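Subtilisin-like protein (Prochloron didemni, PDB 3ZXY) is the protease domain of PatA, a member of the peptidase S8 (subtilase) family, and probably cleaves peptide bonds as a serine endopeptidase. Local coordinates at residues N9-L15 with G105-I111; I70-C74 with G219-L223; Q91-A95 with A122-L126; G114-G120 with C149-P155. The protein carries 1 engineered substitution. All coordinates share one frame; numbering follows the deposited sequence. Where two conformers were deposited one is given.

Contact 1: N9-L15 with G105-I111; sequences NIRVAIL and GAHIINI
With CG of His-107 anti to its carbonyl carbon (chi1 -66°), the imidazole swings against the start of strand 11-15, and a bend at chi3 curls Arg-11 back over it. ND1 of His-107 accepts a hydrogen bond from the backbone N of Arg-11 at 3.0 Å, nearly straight (178°) and in the ring plane. Histidine suits the place because its ring offers an acceptor at the edge and a flat face, over which CD1 of Ile-10 makes a CH-pi contact. CE1 of His-107 lies over one face of the Arg-11 guanidinium, the two planes 37° apart. NE of Arg-11 gives a 2.6 Å bond to O of Gly-105, from above the carbonyl plane, and a water joins NH2 of Arg-11 to the same oxygen.

Beyond this polar end the strands pair in parallel, Asn-110 N to Ala-13 O at 2.8 Å. Small Ala-13 fits beneath helix 91-103, on the face where CD2 of Leu-15 meets CG2 of Ile-109 at 3.6 Å. On the other face, beside Val-12 and Ile-14, Asn-110 bonds through OD1 to Ser-218. These are neighbouring central strands of the parallel subtilase sheet, the first leading into Asp-16, the predicted charge-relay aspartate.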
loop_
_atom_site.group_PDB
_atom_site.type_symbol
_atom_site.label_atom_id
_atom_site.label_comp_id
_atom_site.label_asym_id
_atom_site.label_seq_id
_atom_site.Cartn_x
_atom_site.Cartn_y
_atom_site.Cartn_z
ATOM N N ASN A 9 4.948 -17.060 -2.670
ATOM C CA ASN A 9 3.534 -17.443 -2.780
ATOM C C ASN A 9 2.547 -16.321 -2.406
ATOM O O ASN A 9 1.343 -16.451 -2.638
ATOM C CB ASN A 9 3.244 -18.682 -1.931
ATOM C CG ASN A 9 3.932 -19.918 -2.467
ATOM O OD1 ASN A 9 4.749 -20.548 -1.793
ATOM N ND2 ASN A 9 3.609 -20.266 -3.699
ATOM N N ILE A 10 3.051 -15.221 -1.854
ATOM C CA ILE A 10 2.222 -14.059 -1.535
ATOM C C ILE A 10 2.339 -13.038 -2.653
ATOM O O ILE A 10 3.442 -12.634 -3.022
ATOM C CB ILE A 10 2.632 -13.439 -0.180
ATOM C CG1 ILE A 10 2.449 -14.484 0.918
ATOM C CG2 ILE A 10 1.843 -12.158 0.118
ATOM C CD1 ILE A 10 1.050 -15.069 1.048
ATOM N N ARG A 11 1.189 -12.608 -3.162
ATOM C CA ARG A 11 1.112 -11.681 -4.290
ATOM C C ARG A 11 0.633 -10.316 -3.844
ATOM O O ARG A 11 -0.427 -10.189 -3.229
ATOM C CB ARG A 11 0.183 -12.252 -5.364
ATOM C CG ARG A 11 0.722 -13.548 -5.953
ATOM C CD ARG A 11 -0.304 -14.280 -6.799
ATOM N NE ARG A 11 -1.311 -15.002 -6.012
ATOM C CZ ARG A 11 -1.171 -16.198 -5.445
ATOM N NH1 ARG A 11 -0.032 -16.911 -5.514
ATOM N NH2 ARG A 11 -2.211 -16.710 -4.784
ATOM N N VAL A 12 1.431 -9.309 -4.164
ATOM C CA VAL A 12 1.137 -7.924 -3.811
ATOM C C VAL A 12 0.987 -7.147 -5.115
ATOM O O VAL A 12 1.914 -7.105 -5.920
ATOM C CB VAL A 12 2.275 -7.302 -2.994
ATOM C CG1 VAL A 12 1.945 -5.874 -2.607
ATOM C CG2 VAL A 12 2.591 -8.157 -1.778
ATOM N N ALA A 13 -0.183 -6.555 -5.320
ATOM C CA ALA A 13 -0.444 -5.735 -6.505
ATOM C C ALA A 13 -0.198 -4.270 -6.191
ATOM O O ALA A 13 -0.586 -3.795 -5.115
ATOM C CB ALA A 13 -1.863 -5.930 -6.982
ATOM N N ILE A 14 0.460 -3.579 -7.115
ATOM C CA ILE A 14 0.705 -2.149 -7.030
ATOM C C ILE A 14 -0.173 -1.519 -8.105
ATOM O O ILE A 14 0.059 -1.725 -9.290
ATOM C CB ILE A 14 2.179 -1.799 -7.340
ATOM C CG1 ILE A 14 3.133 -2.577 -6.432
ATOM C CG2 ILE A 14 2.405 -0.284 -7.246
ATOM C CD1 ILE A 14 2.994 -2.259 -4.964
ATOM N N LEU A 15 -1.174 -0.742 -7.685
ATOM C CA LEU A 15 -2.047 -0.025 -8.597
ATOM C C LEU A 15 -1.610 1.421 -8.525
ATOM O O LEU A 15 -1.979 2.157 -7.611
ATOM C CB LEU A 15 -3.511 -0.173 -8.179
ATOM C CG LEU A 15 -4.205 -1.454 -8.653
ATOM C CD1 LEU A 15 -3.490 -2.736 -8.241
ATOM C CD2 LEU A 15 -5.638 -1.440 -8.138
ATOM N N GLY A 105 -5.069 -12.956 -8.629
ATOM C CA GLY A 105 -4.712 -13.631 -7.382
ATOM C C GLY A 105 -3.963 -12.804 -6.354
ATOM O O GLY A 105 -3.258 -13.371 -5.500
ATOM N N ALA A 106 -4.129 -11.484 -6.392
ATOM C CA ALA A 106 -3.520 -10.621 -5.387
ATOM C C ALA A 106 -4.031 -10.980 -3.996
ATOM O O ALA A 106 -5.219 -11.236 -3.819
ATOM C CB ALA A 106 -3.826 -9.146 -5.670
ATOM N N HIS A 107 -3.130 -10.970 -3.014
ATOM C CA HIS A 107 -3.505 -11.015 -1.592
ATOM C C HIS A 107 -3.668 -9.624 -1.023
ATOM O O HIS A 107 -4.488 -9.398 -0.134
ATOM C CB HIS A 107 -2.439 -11.735 -0.772
ATOM C CG HIS A 107 -2.309 -13.177 -1.098
ATOM N ND1 HIS A 107 -1.371 -13.648 -1.936
ATOM C CD2 HIS A 107 -3.030 -14.272 -0.653
ATOM C CE1 HIS A 107 -1.500 -14.971 -2.051
ATOM N NE2 HIS A 107 -2.514 -15.367 -1.259
ATOM N N ILE A 108 -2.842 -8.696 -1.507
ATOM C CA ILE A 108 -2.796 -7.316 -1.052
ATOM C C ILE A 108 -2.805 -6.443 -2.294
ATOM O O ILE A 108 -2.150 -6.773 -3.290
ATOM C CB ILE A 108 -1.514 -7.026 -0.233
ATOM C CG1 ILE A 108 -1.532 -7.791 1.083
ATOM C CG2 ILE A 108 -1.332 -5.524 0.028
ATOM C CD1 ILE A 108 -0.144 -8.005 1.647
ATOM N N ILE A 109 -3.587 -5.368 -2.237
ATOM C CA ILE A 109 -3.658 -4.361 -3.307
ATOM C C ILE A 109 -3.267 -3.024 -2.682
ATOM O O ILE A 109 -3.958 -2.514 -1.807
ATOM C CB ILE A 109 -5.070 -4.303 -3.928
ATOM C CG1 ILE A 109 -5.411 -5.640 -4.585
ATOM C CG2 ILE A 109 -5.170 -3.172 -4.966
ATOM C CD1 ILE A 109 -6.826 -5.728 -5.136
ATOM N N ASN A 110 -2.133 -2.492 -3.113
ATOM C CA ASN A 110 -1.653 -1.179 -2.649
ATOM C C ASN A 110 -2.204 -0.103 -3.566
ATOM O O ASN A 110 -1.950 -0.128 -4.769
ATOM C CB ASN A 110 -0.119 -1.157 -2.688
ATOM C CG ASN A 110 0.483 0.126 -2.133
ATOM O OD1 ASN A 110 0.906 0.162 -0.977
ATOM N ND2 ASN A 110 0.500 1.205 -2.935
ATOM N N ILE A 111 -2.948 0.840 -2.998
ATOM C CA ILE A 111 -3.437 2.000 -3.773
ATOM C C ILE A 111 -2.978 3.279 -3.072
ATOM O O ILE A 111 -3.620 3.776 -2.143
ATOM C CB ILE A 111 -4.963 1.989 -3.921
ATOM C CG1 ILE A 111 -5.433 0.681 -4.562
ATOM C CG2 ILE A 111 -5.431 3.195 -4.735
ATOM C CD1 ILE A 111 -6.928 0.604 -4.799
HETATM O O HOH W 1 -4.766 -15.686 -4.159
HETATM O O HOH W 2 -0.302 2.450 -5.453
#

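Contact 2: I70-C74 with G219-L223; sequences IAPQC and GVAAL
Ile-70 lays its CG2 methyl over the backbone of Gly-219, with CG2 of Ile-70 3.5 Å from C of Gly-219. The contact sets the loop before strand 75-80 against helix 210-230, a helix of the subtilase fold that packs on one face of the central parallel sheet. Glycine suits position 219 because any beta carbon there would run into the Ile-70 methyl; its absence lets the loop come to a CA-CA distance of 5.3 Å between Ile-70 and Gly-219. The isoleucine reaches the helix through its shorter branch: CG2 stands opposite the backbone N across the CA-CB bond, while CG1 lies beside that nitrogen (chi1 -67°).

One turn further along the helix, Leu-223 closes over the same stretch of loop. Its CD1 rests 3.9 Å from CG2 of Ile-70, and its CD2 is 4.1 Å from CB of Ala-71, so the forked end of leucine serves two neighbours at once. An alanine in place of Leu-223 would probably open a gap beside Ile-70 and Ala-71, leaving the Ile-70 methyl less firmly held.

No hydrogen bond crosses between the segments. The loop instead keeps its shape through a type I beta turn from Ala-71 to Cys-74, closed by Cys-74 N on Ala-71 O, and backbone bonds tie Ile-70 and Ala-71 to helix 47-60. Small side chains suit the close approach at the two ends of the turn: CB of Ala-222 lies 4.1 Å from CB of Ala-71 and 3.9 Å from SG of Cys-74.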
loop_
_atom_site.group_PDB
_atom_site.type_symbol
_atom_site.label_atom_id
_atom_site.label_comp_id
_atom_site.label_asym_id
_atom_site.label_seq_id
_atom_site.Cartn_x
_atom_site.Cartn_y
_atom_site.Cartn_z
ATOM N N ILE A 70 10.900 -3.778 1.426
ATOM C CA ILE A 70 10.374 -4.450 2.608
ATOM C C ILE A 70 10.054 -5.928 2.386
ATOM O O ILE A 70 10.270 -6.754 3.282
ATOM C CB ILE A 70 9.130 -3.700 3.103
ATOM C CG1 ILE A 70 9.542 -2.315 3.612
ATOM C CG2 ILE A 70 8.381 -4.488 4.178
ATOM C CD1 ILE A 70 8.376 -1.374 3.809
ATOM N N ALA A 71 9.566 -6.280 1.194
ATOM C CA ALA A 71 9.157 -7.654 0.924
ATOM C C ALA A 71 9.688 -8.071 -0.435
ATOM O O ALA A 71 8.934 -8.411 -1.336
ATOM C CB ALA A 71 7.631 -7.786 1.017
ATOM N N PRO A 72 11.022 -8.071 -0.570
ATOM C CA PRO A 72 11.634 -8.271 -1.876
ATOM C C PRO A 72 11.381 -9.629 -2.504
ATOM O O PRO A 72 11.557 -9.764 -3.713
ATOM C CB PRO A 72 13.135 -8.104 -1.591
ATOM C CG PRO A 72 13.287 -8.385 -0.140
ATOM C CD PRO A 72 12.033 -7.835 0.472
ATOM N N GLN A 73 11.028 -10.638 -1.706
ATOM C CA GLN A 73 10.794 -11.976 -2.244
ATOM C C GLN A 73 9.336 -12.283 -2.574
ATOM O O GLN A 73 9.040 -13.337 -3.127
ATOM C CB GLN A 73 11.351 -13.029 -1.289
ATOM C CG GLN A 73 12.858 -13.077 -1.325
ATOM C CD GLN A 73 13.426 -14.228 -0.530
ATOM O OE1 GLN A 73 12.723 -15.193 -0.217
ATOM N NE2 GLN A 73 14.706 -14.136 -0.199
ATOM N N CYS A 74 8.415 -11.378 -2.256
ATOM C CA CYS A 74 7.024 -11.620 -2.613
ATOM C C CYS A 74 6.866 -11.410 -4.118
ATOM O O CYS A 74 7.682 -10.731 -4.740
ATOM C CB CYS A 74 6.096 -10.681 -1.836
ATOM S SG CYS A 74 5.998 -11.094 -0.078
ATOM N N GLY A 219 3.883 -3.649 2.488
ATOM C CA GLY A 219 5.046 -4.528 2.654
ATOM C C GLY A 219 5.016 -5.322 3.943
ATOM O O GLY A 219 5.245 -6.554 3.941
ATOM N N VAL A 220 4.722 -4.635 5.049
ATOM C CA VAL A 220 4.618 -5.318 6.340
ATOM C C VAL A 220 3.485 -6.352 6.312
ATOM O O VAL A 220 3.646 -7.484 6.815
ATOM C CB VAL A 220 4.457 -4.318 7.494
ATOM C CG1 VAL A 220 4.119 -5.059 8.792
ATOM C CG2 VAL A 220 5.727 -3.484 7.637
ATOM N N ALA A 221 2.342 -5.992 5.730
ATOM C CA ALA A 221 1.218 -6.930 5.583
ATOM C C ALA A 221 1.656 -8.165 4.811
ATOM O O ALA A 221 1.286 -9.284 5.158
ATOM C CB ALA A 221 0.003 -6.262 4.918
ATOM N N ALA A 222 2.461 -7.967 3.771
ATOM C CA ALA A 222 2.960 -9.077 2.981
ATOM C C ALA A 222 3.869 -9.984 3.806
ATOM O O ALA A 222 3.796 -11.201 3.688
ATOM C CB ALA A 222 3.673 -8.559 1.737
ATOM N N LEU A 223 4.705 -9.404 4.659
ATOM C CA LEU A 223 5.544 -10.186 5.554
ATOM C C LEU A 223 4.711 -10.966 6.571
ATOM O O LEU A 223 5.059 -12.098 6.895
ATOM C CB LEU A 223 6.567 -9.305 6.267
ATOM C CG LEU A 223 7.597 -8.639 5.351
ATOM C CD1 LEU A 223 8.529 -7.795 6.199
ATOM C CD2 LEU A 223 8.392 -9.671 4.548
#

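Contact 3: Q91-A95 with A122-L126; sequences QLDLA and ADGWL
Gln-91 reaches from the first turn of helix 91-103 to the start of helix 124-135, where its OE1 accepts a hydrogen bond from the backbone N of Asp-123 at 2.8 Å with an N-H...O angle of 164°. The donor is tilted 26° from the carbonyl plane of the amide. Glutamine suits this buried place because its chain, extended beyond CG, is long enough to span the gap and its amide has two different ends: OE1 takes the N-H at the N-cap position, while NE2 bonds to Glu-115. The Asp-123 carboxylate stacks on the amide, the planes 29° apart.

The closely packed part continues inward. CD2 of Leu-126 lies 3.6 Å from OE1 of Gln-91. Alanine at position 95 lets the helices draw together, its CB only 3.4 Å from the carbonyl O of Trp-125 and the CA atoms of Ala-95 and Leu-126 4.8 Å apart.

On the solvent side the contact thins to one close pair and a water. Leu-92 and Trp-125, both exposed, lie side by side and point the same way. CD1 of Leu-92 sits over the five-membered ring of Trp-125, 3.7 Å from its centroid, in a CH-pi contact. Here a water also bridges the helices, accepting from N of Leu-92 and donating to OD2 of Asp-123 over 3.2 Å.

Such packing between the N-terminal turns of successive helices is in keeping with the alpha/beta subtilase fold: each helix is followed by a strand of the parallel sheet, 108-111 for the first and 139-143 for the second.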
loop_
_atom_site.group_PDB
_atom_site.type_symbol
_atom_site.label_atom_id
_atom_site.label_comp_id
_atom_site.label_asym_id
_atom_site.label_seq_id
_atom_site.Cartn_x
_atom_site.Cartn_y
_atom_site.Cartn_z
ATOM N N GLN A 91 -12.736 7.005 -10.624
ATOM C CA GLN A 91 -13.023 5.896 -9.715
ATOM C C GLN A 91 -13.333 4.615 -10.486
ATOM O O GLN A 91 -13.053 3.526 -9.993
ATOM C CB GLN A 91 -14.172 6.256 -8.778
ATOM C CG GLN A 91 -13.780 7.312 -7.760
ATOM C CD GLN A 91 -14.864 7.568 -6.733
ATOM O OE1 GLN A 91 -15.653 6.668 -6.403
ATOM N NE2 GLN A 91 -14.929 8.800 -6.237
ATOM N N LEU A 92 -13.889 4.736 -11.682
ATOM C CA LEU A 92 -14.126 3.575 -12.538
ATOM C C LEU A 92 -12.805 2.953 -12.996
ATOM O O LEU A 92 -12.672 1.730 -13.032
ATOM C CB LEU A 92 -14.993 3.941 -13.753
ATOM C CG LEU A 92 -15.204 2.844 -14.814
ATOM C CD1 LEU A 92 -15.841 1.593 -14.202
ATOM C CD2 LEU A 92 -16.029 3.340 -15.997
ATOM N N ASP A 93 -11.827 3.791 -13.340
ATOM C CA ASP A 93 -10.492 3.302 -13.712
ATOM C C ASP A 93 -9.840 2.553 -12.547
ATOM O O ASP A 93 -9.177 1.535 -12.733
ATOM C CB ASP A 93 -9.563 4.452 -14.134
ATOM C CG ASP A 93 -10.027 5.172 -15.385
ATOM O OD1 ASP A 93 -10.588 4.539 -16.323
ATOM O OD2 ASP A 93 -9.816 6.408 -15.448
ATOM N N LEU A 94 -9.986 3.096 -11.348
ATOM C CA LEU A 94 -9.517 2.435 -10.124
ATOM C C LEU A 94 -10.197 1.094 -9.969
ATOM O O LEU A 94 -9.547 0.085 -9.679
ATOM C CB LEU A 94 -9.816 3.261 -8.863
ATOM C CG LEU A 94 -8.863 4.370 -8.432
ATOM C CD1 LEU A 94 -9.398 5.070 -7.187
ATOM C CD2 LEU A 94 -7.502 3.760 -8.179
ATOM N N ALA A 95 -11.516 1.083 -10.141
ATOM C CA ALA A 95 -12.286 -0.161 -9.965
ATOM C C ALA A 95 -11.809 -1.231 -10.933
ATOM O O ALA A 95 -11.680 -2.399 -10.563
ATOM C CB ALA A 95 -13.786 0.088 -10.143
ATOM N N ALA A 122 -18.573 6.996 -2.457
ATOM C CA ALA A 122 -17.826 6.577 -3.638
ATOM C C ALA A 122 -18.805 6.144 -4.715
ATOM O O ALA A 122 -19.964 5.823 -4.433
ATOM C CB ALA A 122 -16.887 5.447 -3.297
ATOM N N ASP A 123 -18.328 6.174 -5.951
ATOM C CA ASP A 123 -19.110 5.704 -7.087
ATOM C C ASP A 123 -19.380 4.219 -6.909
ATOM O O ASP A 123 -18.563 3.486 -6.324
ATOM C CB ASP A 123 -18.350 5.946 -8.392
ATOM C CG ASP A 123 -18.195 7.435 -8.723
ATOM O OD1 ASP A 123 -19.120 8.246 -8.430
ATOM O OD2 ASP A 123 -17.136 7.804 -9.292
ATOM N N GLY A 124 -20.521 3.778 -7.422
ATOM C CA GLY A 124 -20.941 2.402 -7.272
ATOM C C GLY A 124 -19.938 1.400 -7.819
ATOM O O GLY A 124 -19.789 0.320 -7.254
ATOM N N TRP A 125 -19.241 1.747 -8.904
ATOM C CA TRP A 125 -18.259 0.830 -9.491
ATOM C C TRP A 125 -17.145 0.569 -8.517
ATOM O O TRP A 125 -16.655 -0.568 -8.405
ATOM C CB TRP A 125 -17.629 1.392 -10.757
ATOM C CG TRP A 125 -18.557 1.681 -11.889
ATOM C CD1 TRP A 125 -18.940 2.929 -12.372
ATOM C CD2 TRP A 125 -19.242 0.709 -12.750
ATOM N NE1 TRP A 125 -19.791 2.799 -13.433
ATOM C CE2 TRP A 125 -20.019 1.494 -13.714
ATOM C CE3 TRP A 125 -19.288 -0.681 -12.817
ATOM C CZ2 TRP A 125 -20.799 0.896 -14.691
ATOM C CZ3 TRP A 125 -20.083 -1.276 -13.806
ATOM C CH2 TRP A 125 -20.820 -0.505 -14.720
ATOM N N LEU A 126 -16.702 1.622 -7.825
ATOM C CA LEU A 126 -15.607 1.490 -6.867
ATOM C C LEU A 126 -16.088 0.750 -5.624
ATOM O O LEU A 126 -15.375 -0.110 -5.117
ATOM C CB LEU A 126 -14.991 2.855 -6.497
ATOM C CG LEU A 126 -13.800 2.810 -5.538
ATOM C CD1 LEU A 126 -12.675 1.915 -6.069
ATOM C CD2 LEU A 126 -13.278 4.213 -5.302
HETATM O O HOH W 3 -15.841 6.944 -12.097
#

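Contact 4: G114-G120 with C149-P155; sequences GELTDFG and CDCLHVP
Strands 115-117 and 152-154 form a two-stranded antiparallel ribbon, separate from the central sheet of the subtilase fold. Glu-115 and Val-154 form a hydrogen-bonded pair, Glu-115 N to Val-154 O at 2.9 Å and Val-154 N to Glu-115 O at 3.0 Å. At the next, non-hydrogen-bonded pair, the flat ring of His-153 lies against the opposing backbone, with N of Leu-116 above its centre; NE2 of His-153 bonds to Asn-147. CD1 of Leu-116 reaches past the ring to SG of Cys-151 at 3.7 Å, in the disulfide with Cys-149.

Thr-117 works on the other face. With chi1 at 68°, OG1 lies between the backbone N and the carbonyl carbon and donates to O of Leu-152 (2.9 Å). OG1 also accepts from N of Gly-120, an ST motif, while CG2 packs 3.7 Å from CG1 of Val-154. A valine in place of Thr-117 would probably leave the Gly-120 N-H without its acceptor and the Leu-152 carbonyl with one donor fewer, the turn being freer to move.

Threonine thus gives the Leu-152 carbonyl two donors, N nearly along its axis and OG1 from above its plane, and the hydroxyl links that carbonyl to the turn at Gly-120.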
loop_
_atom_site.group_PDB
_atom_site.type_symbol
_atom_site.label_atom_id
_atom_site.label_comp_id
_atom_site.label_asym_id
_atom_site.label_seq_id
_atom_site.Cartn_x
_atom_site.Cartn_y
_atom_site.Cartn_z
ATOM N N GLY A 114 -6.220 8.242 -4.328
ATOM C CA GLY A 114 -7.622 8.325 -3.955
ATOM C C GLY A 114 -8.186 9.671 -4.327
ATOM O O GLY A 114 -7.545 10.448 -5.040
ATOM N N GLU A 115 -9.403 9.925 -3.862
ATOM C CA GLU A 115 -10.120 11.152 -4.152
ATOM C C GLU A 115 -10.745 11.645 -2.859
ATOM O O GLU A 115 -11.306 10.860 -2.101
ATOM C CB GLU A 115 -11.228 10.889 -5.192
ATOM C CG GLU A 115 -12.062 12.105 -5.546
ATOM C CD GLU A 115 -12.807 11.982 -6.863
ATOM O OE1 GLU A 115 -13.023 10.847 -7.345
ATOM O OE2 GLU A 115 -13.172 13.044 -7.427
ATOM N N LEU A 116 -10.677 12.948 -2.626
ATOM C CA LEU A 116 -11.321 13.575 -1.496
ATOM C C LEU A 116 -12.842 13.509 -1.654
ATOM O O LEU A 116 -13.365 13.695 -2.762
ATOM C CB LEU A 116 -10.869 15.041 -1.412
ATOM C CG LEU A 116 -11.349 15.892 -0.251
ATOM C CD1 LEU A 116 -10.806 15.376 1.065
ATOM C CD2 LEU A 116 -10.939 17.351 -0.496
ATOM N N THR A 117 -13.531 13.278 -0.530
ATOM C CA THR A 117 -14.983 13.114 -0.473
ATOM C C THR A 117 -15.548 13.931 0.677
ATOM O O THR A 117 -14.794 14.432 1.504
ATOM C CB THR A 117 -15.360 11.655 -0.189
ATOM O OG1 THR A 117 -14.960 11.323 1.151
ATOM C CG2 THR A 117 -14.708 10.730 -1.178
ATOM N N ASP A 118 -16.872 14.079 0.726
ATOM C CA ASP A 118 -17.536 14.699 1.881
ATOM C C ASP A 118 -17.599 13.751 3.096
ATOM O O ASP A 118 -17.307 14.170 4.224
ATOM C CB ASP A 118 -18.961 15.131 1.517
ATOM C CG ASP A 118 -19.000 16.350 0.623
ATOM O OD1 ASP A 118 -17.981 17.060 0.524
ATOM O OD2 ASP A 118 -20.071 16.608 0.032
ATOM N N PHE A 119 -17.982 12.500 2.846
ATOM C CA PHE A 119 -18.316 11.519 3.885
ATOM C C PHE A 119 -17.795 10.125 3.623
ATOM O O PHE A 119 -18.284 9.183 4.233
ATOM C CB PHE A 119 -19.825 11.346 3.964
ATOM C CG PHE A 119 -20.544 12.593 4.267
ATOM C CD1 PHE A 119 -20.388 13.191 5.496
ATOM C CD2 PHE A 119 -21.356 13.176 3.330
ATOM C CE1 PHE A 119 -21.040 14.357 5.792
ATOM C CE2 PHE A 119 -22.028 14.339 3.611
ATOM C CZ PHE A 119 -21.870 14.935 4.850
ATOM N N GLY A 120 -16.878 9.978 2.687
ATOM C CA GLY A 120 -16.406 8.656 2.291
ATOM C C GLY A 120 -17.325 7.981 1.286
ATOM O O GLY A 120 -17.247 6.751 1.101
ATOM N N CYS A 149 -6.925 17.393 6.895
ATOM C CA CYS A 149 -8.253 17.743 7.383
ATOM C C CYS A 149 -8.944 16.579 8.050
ATOM O O CYS A 149 -8.539 15.428 7.912
ATOM C CB CYS A 149 -9.179 18.248 6.258
ATOM S SG CYS A 149 -9.247 17.502 4.611
ATOM N N ASP A 150 -10.010 16.928 8.758
ATOM C CA ASP A 150 -10.945 15.973 9.334
ATOM C C ASP A 150 -11.827 15.540 8.167
ATOM O O ASP A 150 -12.981 15.958 8.045
ATOM C CB ASP A 150 -11.740 16.687 10.433
ATOM C CG ASP A 150 -12.770 15.809 11.101
ATOM O OD1 ASP A 150 -12.711 14.573 10.893
ATOM O OD2 ASP A 150 -13.621 16.359 11.818
ATOM N N CYS A 151 -11.222 14.762 7.288
ATOM C CA CYS A 151 -11.826 14.381 6.030
ATOM C C CYS A 151 -11.316 13.040 5.585
ATOM O O CYS A 151 -10.398 12.456 6.167
ATOM C CB CYS A 151 -11.484 15.402 4.949
ATOM S SG CYS A 151 -9.708 15.465 4.599
ATOM N N LEU A 152 -11.936 12.556 4.515
ATOM C CA LEU A 152 -11.720 11.196 4.032
ATOM C C LEU A 152 -11.498 11.143 2.526
ATOM O O LEU A 152 -12.220 11.828 1.778
ATOM C CB LEU A 152 -12.971 10.373 4.350
ATOM C CG LEU A 152 -13.411 10.262 5.811
ATOM C CD1 LEU A 152 -14.818 9.671 5.935
ATOM C CD2 LEU A 152 -12.380 9.453 6.595
ATOM N N HIS A 153 -10.573 10.293 2.098
ATOM C CA HIS A 153 -10.422 9.903 0.700
ATOM C C HIS A 153 -11.024 8.519 0.535
ATOM O O HIS A 153 -11.054 7.723 1.474
ATOM C CB HIS A 153 -8.950 9.817 0.289
ATOM C CG HIS A 153 -8.296 11.147 0.006
ATOM N ND1 HIS A 153 -7.267 11.271 -0.866
ATOM C CD2 HIS A 153 -8.538 12.407 0.514
ATOM C CE1 HIS A 153 -6.862 12.551 -0.892
ATOM N NE2 HIS A 153 -7.659 13.261 -0.087
ATOM N N VAL A 154 -11.489 8.250 -0.676
ATOM C CA VAL A 154 -11.800 6.909 -1.131
ATOM C C VAL A 154 -10.725 6.489 -2.130
ATOM O O VAL A 154 -10.246 7.306 -2.935
ATOM C CB VAL A 154 -13.228 6.820 -1.722
ATOM C CG1 VAL A 154 -14.259 7.110 -0.637
ATOM C CG2 VAL A 154 -13.427 7.745 -2.928
ATOM N N PRO A 155 -10.335 5.213 -2.108
ATOM C CA PRO A 155 -10.923 4.093 -1.359
ATOM C C PRO A 155 -10.529 3.920 0.103
ATOM O O PRO A 155 -11.051 3.013 0.756
ATOM C CB PRO A 155 -10.462 2.884 -2.167
ATOM C CG PRO A 155 -9.158 3.284 -2.726
ATOM C CD PRO A 155 -9.332 4.734 -3.080
HETATM O O HOH W 4 -14.403 13.964 4.155
#

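In the fold
All four contacts belong to one subtilase domain. Contact 1 lies in the middle of the parallel sheet, its centre about 10 Å from that of contact 2; helix 210-230 covers one face of it, helix 91-103 the other. Contacts 3 and 4, their centres about 14 Å apart, lie together across the chain's centre from contact 2, whose nearest atoms are about 17 Å from contact 3 and 15 Å from contact 4. CB of Ala-122 packs on CG1 of Val-154 between this pair. Along the chain, helix 91-103, strand 108-111, strand 115-117 and helix 124-135 follow in order, carrying both halves of contact 3 and one half each of contacts 1 and 4, so the chain passes from the sheet's core to the outlying ribbon within this run.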